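Local coordinates for protein pyruvate kinase 1 (Trypanosoma brucei brucei, PDB 4KCT) that transfers the phosphoryl group of phosphoenolpyruvate to ADP, giving pyruvate and ATP, and also decarboxylates oxaloacetate, at residues C26-T32 / T334-P340; V220-R224 / E254-G258; I107-D113 / R160-V166. One frame throughout, in Å; residues are numbered along the deposited sequence.

Interaction 1 (C26-T32 / T334-P340); sequences CTIGPST and TAKGKYP
The closing seam of the pyruvate kinase (β/α)8 barrel runs here, where the loop leaving the first strand, 23-27, meets the turn after the short helix 332-335 that follows the last strand. T334 reaches the strand end: its OG1 donates to T27 O at 2.8 Å, in the carbonyl plane on a lone pair. A chi1 of 54° tucks that hydroxyl between T334's own backbone N and carbonyl carbon, while CG2 turns to C26. Where the helix runs out, its last carbonyls take bonds from the loop instead. S31 N donates to A335 O at 3.0 Å, and T32 OG1 meets T334 O at 2.8 Å from above the carbonyl plane. That T32 oxygen also accepts from G29 N, which ties the loop back on itself. S31 OG goes further along, donating to G337 O at 2.6 Å. Beyond the polar row the side chains of T32 and P340 run past one another head to tail, and T32 CG2 sits tightly on P340 CB at 3.5 Å. T27 OG1 is bonded elsewhere, to L330 O and R50 NH1, both on neighbouring barrel strands. T334 also packs on V343 and V344 of helix 340-356, and T32 on L41 of helix 35-44.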
loop_
_atom_site.group_PDB
_atom_site.type_symbol
_atom_site.label_atom_id
_atom_site.label_comp_id
_atom_site.label_asym_id
_atom_site.label_seq_id
_atom_site.Cartn_x
_atom_site.Cartn_y
_atom_site.Cartn_z
ATOM N N CYS A 26 12.018 8.818 36.319
ATOM C CA CYS A 26 11.476 8.669 37.687
ATOM C C CYS A 26 11.596 9.969 38.442
ATOM O O CYS A 26 12.678 10.561 38.499
ATOM C CB CYS A 26 12.254 7.602 38.456
ATOM S SG CYS A 26 12.184 5.990 37.654
ATOM N N THR A 27 10.499 10.379 39.063
ATOM C CA THR A 27 10.506 11.496 40.003
ATOM C C THR A 27 11.070 11.102 41.358
ATOM O O THR A 27 10.682 10.075 41.932
ATOM C CB THR A 27 9.093 12.059 40.192
ATOM O OG1 THR A 27 8.523 12.286 38.909
ATOM C CG2 THR A 27 9.135 13.403 40.987
ATOM N N ILE A 28 11.993 11.920 41.870
ATOM C CA ILE A 28 12.636 11.638 43.138
ATOM C C ILE A 28 11.876 12.342 44.285
ATOM O O ILE A 28 11.342 13.437 44.109
ATOM C CB ILE A 28 14.106 12.081 43.128
ATOM C CG1 ILE A 28 14.829 11.483 41.899
ATOM C CG2 ILE A 28 14.806 11.662 44.433
ATOM C CD1 ILE A 28 14.591 9.980 41.693
ATOM N N GLY A 29 11.743 11.652 45.407
ATOM C CA GLY A 29 11.052 12.214 46.580
ATOM C C GLY A 29 11.477 11.434 47.801
ATOM O O GLY A 29 12.443 10.680 47.736
ATOM N N PRO A 30 10.750 11.597 48.923
ATOM C CA PRO A 30 11.171 10.959 50.167
ATOM C C PRO A 30 11.339 9.439 50.044
ATOM O O PRO A 30 12.163 8.876 50.729
ATOM C CB PRO A 30 10.041 11.301 51.162
ATOM C CG PRO A 30 8.942 11.903 50.348
ATOM C CD PRO A 30 9.548 12.426 49.085
ATOM N N SER A 31 10.599 8.786 49.148
ATOM C CA SER A 31 10.770 7.338 48.975
ATOM C C SER A 31 12.114 6.983 48.360
ATOM O O SER A 31 12.527 5.813 48.407
ATOM C CB SER A 31 9.660 6.749 48.107
ATOM O OG SER A 31 8.455 6.701 48.806
ATOM N N THR A 32 12.679 7.915 47.586
ATOM C CA THR A 32 13.752 7.561 46.657
ATOM C C THR A 32 15.040 8.413 46.735
ATOM O O THR A 32 15.938 8.248 45.900
ATOM C CB THR A 32 13.249 7.510 45.197
ATOM O OG1 THR A 32 12.363 8.622 44.959
ATOM C CG2 THR A 32 12.453 6.195 44.962
ATOM N N THR A 334 7.164 6.753 42.275
ATOM C CA THR A 334 8.547 6.685 42.785
ATOM C C THR A 334 8.882 7.752 43.832
ATOM O O THR A 334 9.795 7.568 44.623
ATOM C CB THR A 334 9.600 6.738 41.649
ATOM O OG1 THR A 334 9.367 7.906 40.843
ATOM C CG2 THR A 334 9.494 5.465 40.760
ATOM N N ALA A 335 8.243 8.914 43.739
ATOM C CA ALA A 335 8.558 10.000 44.651
ATOM C C ALA A 335 8.093 9.635 46.070
ATOM O O ALA A 335 8.821 9.827 47.034
ATOM C CB ALA A 335 7.895 11.301 44.205
ATOM N N LYS A 336 6.872 9.131 46.194
ATOM C CA LYS A 336 6.319 8.887 47.530
ATOM C C LYS A 336 5.668 7.530 47.734
ATOM O O LYS A 336 5.172 7.254 48.794
ATOM C CB LYS A 336 5.381 9.996 47.944
ATOM C CG LYS A 336 4.167 10.154 47.068
ATOM C CD LYS A 336 3.473 11.484 47.355
ATOM C CE LYS A 336 1.975 11.402 47.075
ATOM N NZ LYS A 336 1.657 10.509 45.916
ATOM N N GLY A 337 5.800 6.645 46.771
ATOM C CA GLY A 337 5.171 5.359 46.885
ATOM C C GLY A 337 5.892 4.375 47.786
ATOM O O GLY A 337 7.052 4.583 48.190
ATOM N N LYS A 338 5.215 3.267 48.039
ATOM C CA LYS A 338 5.701 2.212 48.910
ATOM C C LYS A 338 6.577 1.210 48.143
ATOM O O LYS A 338 7.287 0.431 48.748
ATOM C CB LYS A 338 4.488 1.489 49.502
ATOM C CG LYS A 338 4.747 0.655 50.736
ATOM C CD LYS A 338 3.410 0.264 51.360
ATOM C CE LYS A 338 3.522 -1.004 52.182
ATOM N NZ LYS A 338 2.169 -1.449 52.624
ATOM N N TYR A 339 6.450 1.170 46.811
ATOM C CA TYR A 339 7.106 0.141 46.023
ATOM C C TYR A 339 7.888 0.734 44.838
ATOM O O TYR A 339 7.676 0.319 43.694
ATOM C CB TYR A 339 6.077 -0.887 45.490
ATOM C CG TYR A 339 5.258 -1.562 46.570
ATOM C CD1 TYR A 339 5.787 -2.624 47.306
ATOM C CD2 TYR A 339 3.951 -1.158 46.836
ATOM C CE1 TYR A 339 5.045 -3.242 48.308
ATOM C CE2 TYR A 339 3.199 -1.781 47.819
ATOM C CZ TYR A 339 3.760 -2.813 48.557
ATOM O OH TYR A 339 3.022 -3.433 49.526
ATOM N N PRO A 340 8.835 1.651 45.120
ATOM C CA PRO A 340 9.490 2.396 44.035
ATOM C C PRO A 340 10.325 1.501 43.105
ATOM O O PRO A 340 10.246 1.656 41.892
ATOM C CB PRO A 340 10.394 3.409 44.778
ATOM C CG PRO A 340 10.489 2.892 46.184
ATOM C CD PRO A 340 9.167 2.203 46.443
#

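Interaction 2 (V220-R224 / E254-G258); sequences VREVR and EASNG
The CA atoms of V220 and A255 are the nearest pair, 6.3 Å apart, where helix 217-227 passes the C-terminal end of helix 249-255 and the chain then turns into strand 258-262. The apolar part is small: V220 CB lies 3.8 Å from A255 CB, V220 CG1 lies against A255 O, and V220 CG2 comes to 3.6 Å from S256 OG. That hydroxyl is itself bonded to I252 O and S238 OG. One helical turn on from V220, R224 bends at chi2 and chi3 and brings its guanidinium in edgewise. NH1 and NH2 both donate to N257 OD1, at 2.9 and 3.0 Å; NH1 arrives on a lone pair, NH2 from above the carbonyl plane, since the guanidinium and amide planes stand 90° apart. In this (β/α)8 barrel the two helices belong to the outer layer, and N257 OD1 also accepts from I236 N of the inner strand 235-240, so three N-H groups converge on one amide oxygen. The other bond of NH2 runs to A255 O at 3.0 Å, in the guanidinium plane, at the helix end. A water accepts from R224 NE at 2.8 Å and donates to the same A255 O.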
loop_
_atom_site.group_PDB
_atom_site.type_symbol
_atom_site.label_atom_id
_atom_site.label_comp_id
_atom_site.label_asym_id
_atom_site.label_seq_id
_atom_site.Cartn_x
_atom_site.Cartn_y
_atom_site.Cartn_z
ATOM N N VAL A 220 8.598 29.021 24.663
ATOM C CA VAL A 220 9.826 28.200 24.634
ATOM C C VAL A 220 11.078 29.079 24.519
ATOM O O VAL A 220 12.053 28.888 25.254
ATOM C CB VAL A 220 9.819 27.177 23.481
ATOM C CG1 VAL A 220 11.062 26.310 23.552
ATOM C CG2 VAL A 220 8.555 26.304 23.540
ATOM N N ARG A 221 11.045 30.025 23.580
ATOM C CA ARG A 221 12.121 30.998 23.397
ATOM C C ARG A 221 12.424 31.838 24.633
ATOM O O ARG A 221 13.595 32.070 24.953
ATOM C CB ARG A 221 11.850 31.903 22.171
ATOM C CG ARG A 221 12.011 31.159 20.840
ATOM C CD ARG A 221 11.993 32.100 19.641
ATOM N NE ARG A 221 10.645 32.591 19.350
ATOM C CZ ARG A 221 9.740 31.922 18.628
ATOM N NH1 ARG A 221 8.551 32.458 18.409
ATOM N NH2 ARG A 221 10.034 30.724 18.107
ATOM N N GLU A 222 11.383 32.162 25.403
ATOM C CA GLU A 222 11.576 32.858 26.673
ATOM C C GLU A 222 12.244 32.009 27.725
ATOM O O GLU A 222 13.106 32.501 28.455
ATOM C CB GLU A 222 10.262 33.442 27.201
ATOM C CG GLU A 222 9.856 34.691 26.437
ATOM C CD GLU A 222 8.370 35.002 26.525
ATOM O OE1 GLU A 222 7.655 34.357 27.329
ATOM O OE2 GLU A 222 7.919 35.908 25.789
ATOM N N VAL A 223 11.893 30.717 27.785
ATOM C CA VAL A 223 12.633 29.800 28.648
ATOM C C VAL A 223 14.095 29.699 28.217
ATOM O O VAL A 223 15.016 29.722 29.060
ATOM C CB VAL A 223 11.988 28.391 28.686
ATOM C CG1 VAL A 223 12.896 27.403 29.451
ATOM C CG2 VAL A 223 10.613 28.486 29.350
ATOM N N ARG A 224 14.306 29.569 26.913
ATOM C CA ARG A 224 15.643 29.435 26.349
ATOM C C ARG A 224 16.462 30.688 26.705
ATOM O O ARG A 224 17.598 30.574 27.153
ATOM C CB ARG A 224 15.556 29.252 24.820
ATOM C CG ARG A 224 16.879 29.017 24.105
ATOM C CD ARG A 224 17.251 27.542 24.018
ATOM N NE ARG A 224 16.281 26.724 23.248
ATOM C CZ ARG A 224 16.243 25.390 23.317
ATOM N NH1 ARG A 224 17.155 24.754 24.081
ATOM N NH2 ARG A 224 15.292 24.686 22.659
ATOM N N GLU A 254 8.887 22.594 17.010
ATOM C CA GLU A 254 9.965 23.257 16.286
ATOM C C GLU A 254 10.940 23.992 17.229
ATOM O O GLU A 254 12.155 23.915 17.050
ATOM C CB GLU A 254 9.389 24.230 15.250
ATOM C CG GLU A 254 10.411 25.204 14.707
ATOM C CD GLU A 254 11.088 24.674 13.466
ATOM O OE1 GLU A 254 10.370 24.300 12.511
ATOM O OE2 GLU A 254 12.336 24.586 13.462
ATOM N N ALA A 255 10.408 24.737 18.199
ATOM C CA ALA A 255 11.255 25.526 19.106
ATOM C C ALA A 255 11.944 24.691 20.197
ATOM O O ALA A 255 12.885 25.174 20.856
ATOM C CB ALA A 255 10.436 26.661 19.742
ATOM N N SER A 256 11.425 23.481 20.451
ATOM C CA SER A 256 11.803 22.711 21.638
ATOM C C SER A 256 12.831 21.661 21.271
ATOM O O SER A 256 12.986 21.332 20.099
ATOM C CB SER A 256 10.556 22.022 22.250
ATOM O OG SER A 256 9.563 22.975 22.572
ATOM N N ASN A 257 13.465 21.061 22.277
ATOM C CA ASN A 257 14.300 19.892 22.042
ATOM C C ASN A 257 13.473 18.602 22.144
ATOM O O ASN A 257 13.903 17.548 21.717
ATOM C CB ASN A 257 15.461 19.850 23.040
ATOM C CG ASN A 257 16.384 21.074 22.916
ATOM O OD1 ASN A 257 16.213 22.052 23.634
ATOM N ND2 ASN A 257 17.156 21.111 21.854
ATOM N N GLY A 258 12.307 18.699 22.753
ATOM C CA GLY A 258 11.480 17.508 23.027
ATOM C C GLY A 258 10.179 17.925 23.683
ATOM O O GLY A 258 9.957 19.122 23.930
HETATM O O HOH W 1 14.151 27.760 21.745
#

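Interaction 3 (I107-D113 / R160-V166); sequences IVCVTTD and RTLKCHV
This is an antiparallel strand pairing in the mixed sheet of the small β-rich domain inserted into the barrel, with strands 107-111 and 161-166 side by side. V108 and C164 form one hydrogen-bonded pair, with V108 N to C164 O at 3.0 Å and C164 N to V108 O at 2.8 Å; V110 and L162 form the next likewise. These four residues send their side chains to one buried face. There V110 CG2 touches both L162 CB and C164 SG, each at 3.7 Å, and L132 of helix 132-135 covers V110 and L162. V108 CG1 also meets V166 CG2, at 3.9 Å. On the other face I107 CG2 rests 3.6 Å from K163 CG, with K163 NZ bonding on to S155 OG. The ladder ends at R160 O, which takes two donors: T112 N, in the carbonyl plane, and T111 OG1, from above it. T111 OG1 points away from its own backbone N (chi1 -176°) and there also accepts from D113 N, an ST turn. D113 CA sits over the centre of one face of the R160 guanidinium, and the carboxylate stacks toward NH1, planes 22° apart. OD1, bonded also to A115 N, lies well out of the guanidinium plane, so the salt bridge (NH1 to OD1 3.4 Å) is of charges alone. Strands 149-158 and 124-126 flank the pair within the B domain characteristic of pyruvate kinases.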
loop_
_atom_site.group_PDB
_atom_site.type_symbol
_atom_site.label_atom_id
_atom_site.label_comp_id
_atom_site.label_asym_id
_atom_site.label_seq_id
_atom_site.Cartn_x
_atom_site.Cartn_y
_atom_site.Cartn_z
ATOM N N ILE A 107 -25.205 30.113 43.603
ATOM C CA ILE A 107 -24.806 31.160 42.673
ATOM C C ILE A 107 -23.722 31.993 43.356
ATOM O O ILE A 107 -23.903 32.435 44.496
ATOM C CB ILE A 107 -26.002 32.055 42.306
ATOM C CG1 ILE A 107 -27.078 31.244 41.563
ATOM C CG2 ILE A 107 -25.555 33.268 41.495
ATOM C CD1 ILE A 107 -26.620 30.686 40.229
ATOM N N VAL A 108 -22.548 32.063 42.735
ATOM C CA VAL A 108 -21.389 32.699 43.364
ATOM C C VAL A 108 -20.758 33.677 42.372
ATOM O O VAL A 108 -20.710 33.402 41.173
ATOM C CB VAL A 108 -20.350 31.639 43.833
ATOM C CG1 VAL A 108 -19.851 30.812 42.658
ATOM C CG2 VAL A 108 -19.182 32.291 44.569
ATOM N N CYS A 109 -20.425 34.876 42.844
ATOM C CA CYS A 109 -19.710 35.812 42.024
ATOM C C CYS A 109 -18.206 35.593 42.165
ATOM O O CYS A 109 -17.707 35.364 43.270
ATOM C CB CYS A 109 -20.099 37.258 42.378
ATOM S SG CYS A 109 -21.678 37.763 41.640
ATOM N N VAL A 110 -17.515 35.489 41.030
ATOM C CA VAL A 110 -16.077 35.421 41.050
ATOM C C VAL A 110 -15.524 36.723 40.509
ATOM O O VAL A 110 -16.068 37.292 39.563
ATOM C CB VAL A 110 -15.529 34.206 40.257
ATOM C CG1 VAL A 110 -16.031 32.914 40.886
ATOM C CG2 VAL A 110 -15.960 34.275 38.794
ATOM N N THR A 111 -14.562 37.284 41.223
ATOM C CA THR A 111 -14.084 38.639 40.909
ATOM C C THR A 111 -12.568 38.683 40.753
ATOM O O THR A 111 -11.839 37.874 41.366
ATOM C CB THR A 111 -14.533 39.659 41.984
ATOM O OG1 THR A 111 -14.140 40.973 41.592
ATOM C CG2 THR A 111 -13.917 39.318 43.370
ATOM N N THR A 112 -12.086 39.580 39.890
ATOM C CA THR A 112 -10.656 39.836 39.779
ATOM C C THR A 112 -10.291 41.142 40.535
ATOM O O THR A 112 -9.166 41.617 40.464
ATOM C CB THR A 112 -10.228 39.942 38.297
ATOM O OG1 THR A 112 -10.973 40.997 37.663
ATOM C CG2 THR A 112 -10.544 38.631 37.577
ATOM N N ASP A 113 -11.264 41.698 41.253
ATOM C CA ASP A 113 -11.021 42.847 42.163
ATOM C C ASP A 113 -10.233 42.403 43.391
ATOM O O ASP A 113 -10.754 41.694 44.223
ATOM C CB ASP A 113 -12.360 43.451 42.602
ATOM C CG ASP A 113 -12.196 44.762 43.391
ATOM O OD1 ASP A 113 -11.086 45.067 43.859
ATOM O OD2 ASP A 113 -13.211 45.442 43.573
ATOM N N ARG A 160 -14.948 43.274 35.933
ATOM C CA ARG A 160 -14.159 42.449 36.845
ATOM C C ARG A 160 -14.907 41.303 37.545
ATOM O O ARG A 160 -14.367 40.688 38.464
ATOM C CB ARG A 160 -13.468 43.330 37.878
ATOM C CG ARG A 160 -12.664 44.455 37.239
ATOM C CD ARG A 160 -11.346 44.631 37.954
ATOM N NE ARG A 160 -11.542 45.439 39.131
ATOM C CZ ARG A 160 -10.558 45.921 39.880
ATOM N NH1 ARG A 160 -10.853 46.713 40.884
ATOM N NH2 ARG A 160 -9.284 45.575 39.648
ATOM N N THR A 161 -16.142 41.026 37.134
ATOM C CA THR A 161 -16.996 40.126 37.923
ATOM C C THR A 161 -17.887 39.235 37.064
ATOM O O THR A 161 -18.612 39.711 36.187
ATOM C CB THR A 161 -17.868 40.913 38.923
ATOM O OG1 THR A 161 -17.077 41.946 39.519
ATOM C CG2 THR A 161 -18.425 39.972 40.027
ATOM N N LEU A 162 -17.822 37.940 37.328
ATOM C CA LEU A 162 -18.694 36.977 36.690
ATOM C C LEU A 162 -19.629 36.369 37.733
ATOM O O LEU A 162 -19.217 36.064 38.856
ATOM C CB LEU A 162 -17.865 35.871 36.022
ATOM C CG LEU A 162 -16.882 36.366 34.958
ATOM C CD1 LEU A 162 -16.016 35.210 34.461
ATOM C CD2 LEU A 162 -17.637 37.005 33.804
ATOM N N LYS A 163 -20.886 36.194 37.359
ATOM C CA LYS A 163 -21.810 35.434 38.162
ATOM C C LYS A 163 -21.828 33.990 37.655
ATOM O O LYS A 163 -21.941 33.752 36.447
ATOM C CB LYS A 163 -23.207 36.052 38.064
ATOM C CG LYS A 163 -24.252 35.349 38.904
ATOM C CD LYS A 163 -25.529 36.184 39.002
ATOM C CE LYS A 163 -26.684 35.512 38.267
ATOM N NZ LYS A 163 -26.846 36.017 36.870
ATOM N N CYS A 164 -21.691 33.033 38.572
ATOM C CA CYS A 164 -21.436 31.631 38.195
ATOM C C CYS A 164 -22.406 30.691 38.911
ATOM O O CYS A 164 -22.917 31.002 39.986
ATOM C CB CYS A 164 -19.997 31.227 38.542
ATOM S SG CYS A 164 -18.724 32.156 37.648
ATOM N N HIS A 165 -22.612 29.522 38.327
ATOM C CA HIS A 165 -23.487 28.516 38.904
ATOM C C HIS A 165 -22.645 27.353 39.339
ATOM O O HIS A 165 -21.913 26.794 38.534
ATOM C CB HIS A 165 -24.495 28.066 37.843
ATOM C CG HIS A 165 -25.333 26.873 38.253
ATOM N ND1 HIS A 165 -24.886 25.597 38.151
ATOM C CD2 HIS A 165 -26.669 26.787 38.674
ATOM C CE1 HIS A 165 -25.873 24.744 38.516
ATOM N NE2 HIS A 165 -26.959 25.472 38.835
ATOM N N VAL A 166 -22.689 27.018 40.621
ATOM C CA VAL A 166 -21.919 25.868 41.135
ATOM C C VAL A 166 -22.545 24.549 40.682
ATOM O O VAL A 166 -23.757 24.351 40.834
ATOM C CB VAL A 166 -21.861 25.887 42.670
ATOM C CG1 VAL A 166 -21.221 24.592 43.203
ATOM C CG2 VAL A 166 -21.096 27.116 43.148
#

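Interactions 1 and 2 both belong to the (β/α)8 barrel, on opposite sides of the chain's centre and about 29 Å apart between centres, whereas interaction 3 lies farther out, in the inserted β-domain. All three are partly buried. Interaction 1 comes nearest the reaction site, with the T27 side chain about 8 Å from bound pyruvate and from potassium; it joins the loop after the first barrel strand to the helix and turn that follow the last. Interaction 2 joins an outer helix to the end of helix 249-255 and the residues after it, by one arginine, a water and a small valine-alanine contact. Interaction 3 rests instead on a regular backbone ladder, with an apolar face and an ion pair at one end.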